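Local coordinates for type III secretion system effector protein ExoU (Pseudomonas fluorescens, PDB 4QMK) that probably acts as a patatin-like phospholipase toxin, injected through a type III secretion system and directed to the host plasma membrane by binding phosphatidylinositol 4,5-bisphosphate, at residues A[116-119]-A[120-123]; A[375-378]-A[379-383]. All blocks are in the same frame, centred on the assembly; numbering follows the deposited sequence. Where two conformers were deposited one is given.

Interaction 1. Residues A[116-119]-A[120-123]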
ATOM      1  N   GLY A 116      16.643 -18.943   2.350  1.00 40.33           N
ATOM      2  CA  GLY A 116      17.658 -19.571   3.176  1.00 43.73           C
ATOM      3  C   GLY A 116      17.736 -21.074   3.072  1.00 43.28           C
ATOM      4  O   GLY A 116      18.291 -21.680   3.935  1.00 46.38           O
ATOM      5  N   MET A 117      17.205 -21.671   2.013  1.00 41.98           N
ATOM      6  CA  MET A 117      17.359 -23.096   1.829  1.00 42.43           C
ATOM      7  C   MET A 117      18.805 -23.398   1.515  1.00 41.17           C
ATOM      8  O   MET A 117      19.362 -22.803   0.607  1.00 43.26           O
ATOM      9  CB  MET A 117      16.452 -23.647   0.691  1.00 44.16           C
ATOM     10  CG  MET A 117      14.998 -23.776   1.082  1.00 49.34           C
ATOM     11  SD  MET A 117      13.962 -24.745  -0.055  1.00 55.85           S
ATOM     12  CE  MET A 117      15.044 -26.099  -0.433  1.00 59.24           C
ATOM     13  N   ASP A 118      19.384 -24.381   2.209  1.00 44.23           N
ATOM     14  CA  ASP A 118      20.745 -24.849   1.945  1.00 42.63           C
ATOM     15  C   ASP A 118      20.792 -25.797   0.719  1.00 39.76           C
ATOM     16  O   ASP A 118      19.769 -26.209   0.174  1.00 39.82           O
ATOM     17  CB  ASP A 118      21.395 -25.471   3.211  1.00 44.69           C
ATOM     18  CG  ASP A 118      20.887 -26.905   3.560  1.00 51.66           C
ATOM     19  OD1 ASP A 118      20.214 -27.616   2.771  1.00 51.13           O
ATOM     20  OD2 ASP A 118      21.206 -27.343   4.693  1.00 61.72           O
ATOM     21  N   ALA A 119      21.992 -26.167   0.322  1.00 38.65           N
ATOM     22  CA  ALA A 119      22.185 -26.930  -0.884  1.00 38.43           C
ATOM     23  C   ALA A 119      21.469 -28.261  -0.867  1.00 42.10           C
ATOM     24  O   ALA A 119      20.832 -28.665  -1.847  1.00 44.78           O
ATOM     25  CB  ALA A 119      23.680 -27.121  -1.135  1.00 37.51           C
ATOM     26  N   LYS A 120      21.578 -28.947   0.248  0.50 45.12           N
ATOM     27  CA  LYS A 120      21.021 -30.265   0.378  0.50 47.74           C
ATOM     28  C   LYS A 120      19.488 -30.246   0.299  0.50 46.10           C
ATOM     29  O   LYS A 120      18.906 -30.948  -0.519  0.50 45.04           O
ATOM     30  CB  LYS A 120      21.593 -30.846   1.653  0.50 51.65           C
ATOM     31  CG  LYS A 120      23.067 -30.411   1.747  0.50 51.53           C
ATOM     32  CD  LYS A 120      24.012 -31.517   2.202  0.50 54.74           C
ATOM     33  CE  LYS A 120      25.468 -31.099   2.047  0.50 53.14           C
ATOM     34  NZ  LYS A 120      26.382 -32.171   2.508  0.50 54.21           N
ATOM     35  N   ALA A 121      18.851 -29.409   1.116  1.00 45.29           N
ATOM     36  CA  ALA A 121      17.395 -29.254   1.090  1.00 45.10           C
ATOM     37  C   ALA A 121      16.960 -28.882  -0.318  1.00 43.46           C
ATOM     38  O   ALA A 121      16.080 -29.520  -0.900  1.00 44.54           O
ATOM     39  CB  ALA A 121      16.980 -28.172   2.071  1.00 46.43           C
ATOM     40  N   PHE A 122      17.633 -27.873  -0.877  1.00 41.20           N
ATOM     41  CA  PHE A 122      17.374 -27.433  -2.238  1.00 40.18           C
ATOM     42  C   PHE A 122      17.529 -28.538  -3.302  1.00 39.19           C
ATOM     43  O   PHE A 122      16.770 -28.584  -4.258  1.00 37.69           O
ATOM     44  CB  PHE A 122      18.249 -26.205  -2.609  1.00 39.21           C
ATOM     45  CG  PHE A 122      17.910 -25.635  -3.952  1.00 37.36           C
ATOM     46  CD1 PHE A 122      16.780 -24.900  -4.116  1.00 37.88           C
ATOM     47  CD2 PHE A 122      18.689 -25.905  -5.050  1.00 38.03           C
ATOM     48  CE1 PHE A 122      16.422 -24.408  -5.357  1.00 41.39           C
ATOM     49  CE2 PHE A 122      18.377 -25.393  -6.295  1.00 40.52           C
ATOM     50  CZ  PHE A 122      17.229 -24.642  -6.459  1.00 40.65           C
ATOM     51  N   THR A 123      18.535 -29.374  -3.172  1.00 39.68           N
ATOM     52  CA  THR A 123      18.728 -30.474  -4.125  1.00 43.12           C
ATOM     53  C   THR A 123      17.594 -31.491  -4.026  1.00 48.37           C
ATOM     54  O   THR A 123      17.031 -31.931  -5.026  1.00 50.07           O
ATOM     55  CB  THR A 123      20.049 -31.224  -3.860  1.00 41.74           C
ATOM     56  OG1 THR A 123      21.108 -30.264  -3.649  1.00 39.72           O
ATOM     57  CG2 THR A 123      20.372 -32.132  -5.011  1.00 39.97           C
TER
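Asp118 folds its carboxylate back over the start of helix 119-127 and takes the N-H of Ala121 on OD1, 2.8 Å from Ala121 N and nearly straight at 169°. This is an N-cap: CG stands between the backbone N and the carbonyl carbon (chi1 76°), and from there OD1 reaches the first turn, meeting its donor close to the line of its own C-O bond. OD1 also lies 3.4 Å from Ala121 CB. The main chain of the same residue opens the helical bonding, Phe122 N giving its hydrogen to Asp118 O at 2.9 Å.

Met117 approaches from another direction. Its chain bends at chi3 (42°) and brings the terminal methyl CE alongside the turn, 3.8 Å from Ala121 CB and 3.9 Å from Phe122 CB. Relative to the Phe122 ring this methyl sits at the edge, near the ring plane, not over a face. The ring packs on Cys109 and Leu113 of helix 107-114 and on Pro82 of helix 81-90. Thr123 N is bonded to Ala119 O, continuing the helical pattern, while Thr123 OG1 is hydrogen-bonded to Gln86 of helix 81-90.

Gly116, at positive phi, ends helix 107-114 in a Schellman motif, so one helix stops and the next is capped within three residues. Glu89 accepts from Ala119 N, and with Asp118 it places two carboxylates at this N-terminus, where the helix dipole would probably stabilise their negative charge.

Interaction 2. Residues A[375-378]-A[379-383]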
ATOM      1  N   LEU A 375      29.261  -4.189 -19.672  1.00 78.93           N
ATOM      2  CA  LEU A 375      28.907  -5.247 -20.619  1.00 79.52           C
ATOM      3  C   LEU A 375      29.852  -6.443 -20.556  1.00 78.94           C
ATOM      4  O   LEU A 375      29.404  -7.601 -20.603  1.00 72.81           O
ATOM      5  CB  LEU A 375      28.848  -4.712 -22.053  1.00 87.37           C
ATOM      6  CG  LEU A 375      27.786  -3.642 -22.307  1.00 94.64           C
ATOM      7  CD1 LEU A 375      27.683  -3.294 -23.792  1.00 99.45           C
ATOM      8  CD2 LEU A 375      26.434  -4.091 -21.768  1.00 91.51           C
ATOM      9  N   GLN A 376      31.157  -6.170 -20.473  1.00 75.85           N
ATOM     10  CA  GLN A 376      32.151  -7.246 -20.378  1.00 77.85           C
ATOM     11  C   GLN A 376      32.267  -7.739 -18.963  1.00 63.57           C
ATOM     12  O   GLN A 376      32.667  -8.881 -18.731  1.00 69.93           O
ATOM     13  CB  GLN A 376      33.559  -6.802 -20.820  1.00 77.59           C
ATOM     14  CG  GLN A 376      33.734  -6.396 -22.281  1.00 91.92           C
ATOM     15  CD  GLN A 376      35.165  -6.592 -22.781  1.00 96.91           C
ATOM     16  OE1 GLN A 376      35.978  -7.258 -22.132  1.00110.70           O
ATOM     17  NE2 GLN A 376      35.469  -6.030 -23.947  1.00 91.72           N
ATOM     18  N   ALA A 377      31.957  -6.869 -18.013  1.00 50.64           N
ATOM     19  CA  ALA A 377      31.975  -7.263 -16.620  1.00 50.82           C
ATOM     20  C   ALA A 377      30.866  -8.292 -16.444  1.00 44.07           C
ATOM     21  O   ALA A 377      31.042  -9.297 -15.790  1.00 44.27           O
ATOM     22  CB  ALA A 377      31.758  -6.056 -15.711  1.00 46.20           C
ATOM     23  N   PHE A 378      29.739  -8.015 -17.077  1.00 42.78           N
ATOM     24  CA  PHE A 378      28.592  -8.873 -17.080  1.00 46.44           C
ATOM     25  C   PHE A 378      28.988 -10.238 -17.653  1.00 42.93           C
ATOM     26  O   PHE A 378      28.685 -11.303 -17.034  1.00 38.54           O
ATOM     27  CB  PHE A 378      27.470  -8.213 -17.886  1.00 55.13           C
ATOM     28  CG  PHE A 378      26.251  -9.064 -18.098  1.00 69.59           C
ATOM     29  CD1 PHE A 378      26.143  -9.928 -19.207  1.00 77.26           C
ATOM     30  CD2 PHE A 378      25.167  -8.964 -17.228  1.00 79.97           C
ATOM     31  CE1 PHE A 378      24.999 -10.717 -19.401  1.00 77.03           C
ATOM     32  CE2 PHE A 378      24.021  -9.745 -17.426  1.00 82.03           C
ATOM     33  CZ  PHE A 378      23.936 -10.616 -18.510  1.00 77.66           C
ATOM     34  N   SER A 379      29.721 -10.250 -18.763  1.00 36.40           N
ATOM     35  CA  SER A 379      30.011 -11.550 -19.375  1.00 35.66           C
ATOM     36  C   SER A 379      31.141 -12.275 -18.670  1.00 32.15           C
ATOM     37  O   SER A 379      31.164 -13.467 -18.674  1.00 31.07           O
ATOM     38  CB  SER A 379      30.205 -11.461 -20.911  1.00 40.14           C
ATOM     39  OG  SER A 379      31.514 -11.147 -21.262  1.00 44.51           O
ATOM     40  N   GLU A 380      32.070 -11.559 -18.040  1.00 30.20           N
ATOM     41  CA  GLU A 380      33.112 -12.199 -17.243  1.00 29.24           C
ATOM     42  C   GLU A 380      32.497 -12.832 -15.991  1.00 27.49           C
ATOM     43  O   GLU A 380      33.040 -13.815 -15.428  1.00 26.41           O
ATOM     44  CB  GLU A 380      34.140 -11.163 -16.782  1.00 35.42           C
ATOM     45  CG  GLU A 380      35.145 -10.722 -17.844  1.00 43.43           C
ATOM     46  CD  GLU A 380      35.875  -9.417 -17.490  1.00 54.72           C
ATOM     47  OE1 GLU A 380      35.714  -8.907 -16.360  1.00 71.00           O
ATOM     48  OE2 GLU A 380      36.601  -8.880 -18.352  1.00 66.90           O
ATOM     49  N   GLN A 381      31.378 -12.272 -15.546  1.00 23.45           N
ATOM     50  CA  GLN A 381      30.728 -12.739 -14.360  1.00 23.35           C
ATOM     51  C   GLN A 381      29.649 -13.761 -14.646  1.00 24.09           C
ATOM     52  O   GLN A 381      28.882 -14.120 -13.762  1.00 21.39           O
ATOM     53  CB  GLN A 381      30.144 -11.552 -13.635  1.00 23.17           C
ATOM     54  CG  GLN A 381      31.237 -10.768 -12.932  1.00 25.18           C
ATOM     55  CD  GLN A 381      30.846  -9.346 -12.566  1.00 25.19           C
ATOM     56  OE1 GLN A 381      29.895  -9.100 -11.830  1.00 28.26           O
ATOM     57  NE2 GLN A 381      31.613  -8.425 -13.036  1.00 26.59           N
ATOM     58  N   THR A 382      29.564 -14.198 -15.902  1.00 24.86           N
ATOM     59  CA  THR A 382      28.515 -15.084 -16.330  1.00 26.26           C
ATOM     60  C   THR A 382      29.061 -16.489 -16.383  1.00 27.58           C
ATOM     61  O   THR A 382      30.170 -16.669 -16.873  1.00 28.92           O
ATOM     62  CB  THR A 382      28.046 -14.701 -17.733  1.00 28.06           C
ATOM     63  OG1 THR A 382      27.400 -13.414 -17.679  1.00 32.60           O
ATOM     64  CG2 THR A 382      27.121 -15.706 -18.277  1.00 27.06           C
ATOM     65  N   VAL A 383      28.298 -17.472 -15.888  1.00 25.89           N
ATOM     66  CA  VAL A 383      28.702 -18.870 -16.004  1.00 25.80           C
ATOM     67  C   VAL A 383      27.620 -19.620 -16.765  1.00 27.23           C
ATOM     68  O   VAL A 383      26.407 -19.476 -16.491  1.00 27.48           O
ATOM     69  CB  VAL A 383      28.994 -19.509 -14.609  1.00 25.26           C
ATOM     70  CG1 VAL A 383      27.750 -19.631 -13.781  1.00 23.78           C
ATOM     71  CG2 VAL A 383      29.663 -20.849 -14.752  1.00 26.66           C
TER
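Thr382 bonds through its side chain to Phe378 O where the short helix 374-380 gives way to strand 382-389, so the contact is the C-terminal end of the helix at a helix-to-strand junction. Leu375 contributes its carbonyl, which accepts from Ser379 N at 3.2 Å. Gln376 O is gripped more closely by Glu380 N, at 2.8 Å. Beyond that bond the two side chains run out at the surface, with the Gln376 amide and Glu380 carboxylate planes almost perpendicular (87°).

At Ala377 the carbonyl receives only a weak bond from the N of Gln381, the first residue to leave helical geometry. The extended Gln381 side chain runs back alongside this carbonyl, CG anti to its own carbonyl carbon (chi1 -75°); NE2, 2.9 Å from Ala377 O, is too poorly angled to bond to it. Gln381 OE1 accepts from Ala332 N, tying the turn to strand 332-337.

The Phe378 ring packs on Ile334 and Lys336 of that strand, and Thr382 OG1 lies over one ring face, 4.0 Å from Phe378 CE1. Phe378 O takes a second weak bond from Gln381 N, and a short one from Thr382: OG1 donates to it at 2.6 Å, standing 37° above the carbonyl plane.

In the fold
Interaction 1 comes first along the chain and interaction 2 follows in series; their centres lie 26 Å apart and their nearest atoms about 13 Å, so they do not touch. Residues 116-123 join helices 107-114 and 119-127, packed against helix 81-90 in the patatin-like phospholipase region. Residues 375-383 lead from helix 374-380 into strand 382-389, which runs parallel to strand 332-337 in the seven-stranded mixed sheet. The same sheet holds strand 99-103, which precedes helix 107-114 through a probable nucleophile elbow. One contact therefore lies at the junction of two helices that follow that elbow in sequence, the other at the start of a strand on the far side of strand 68-72.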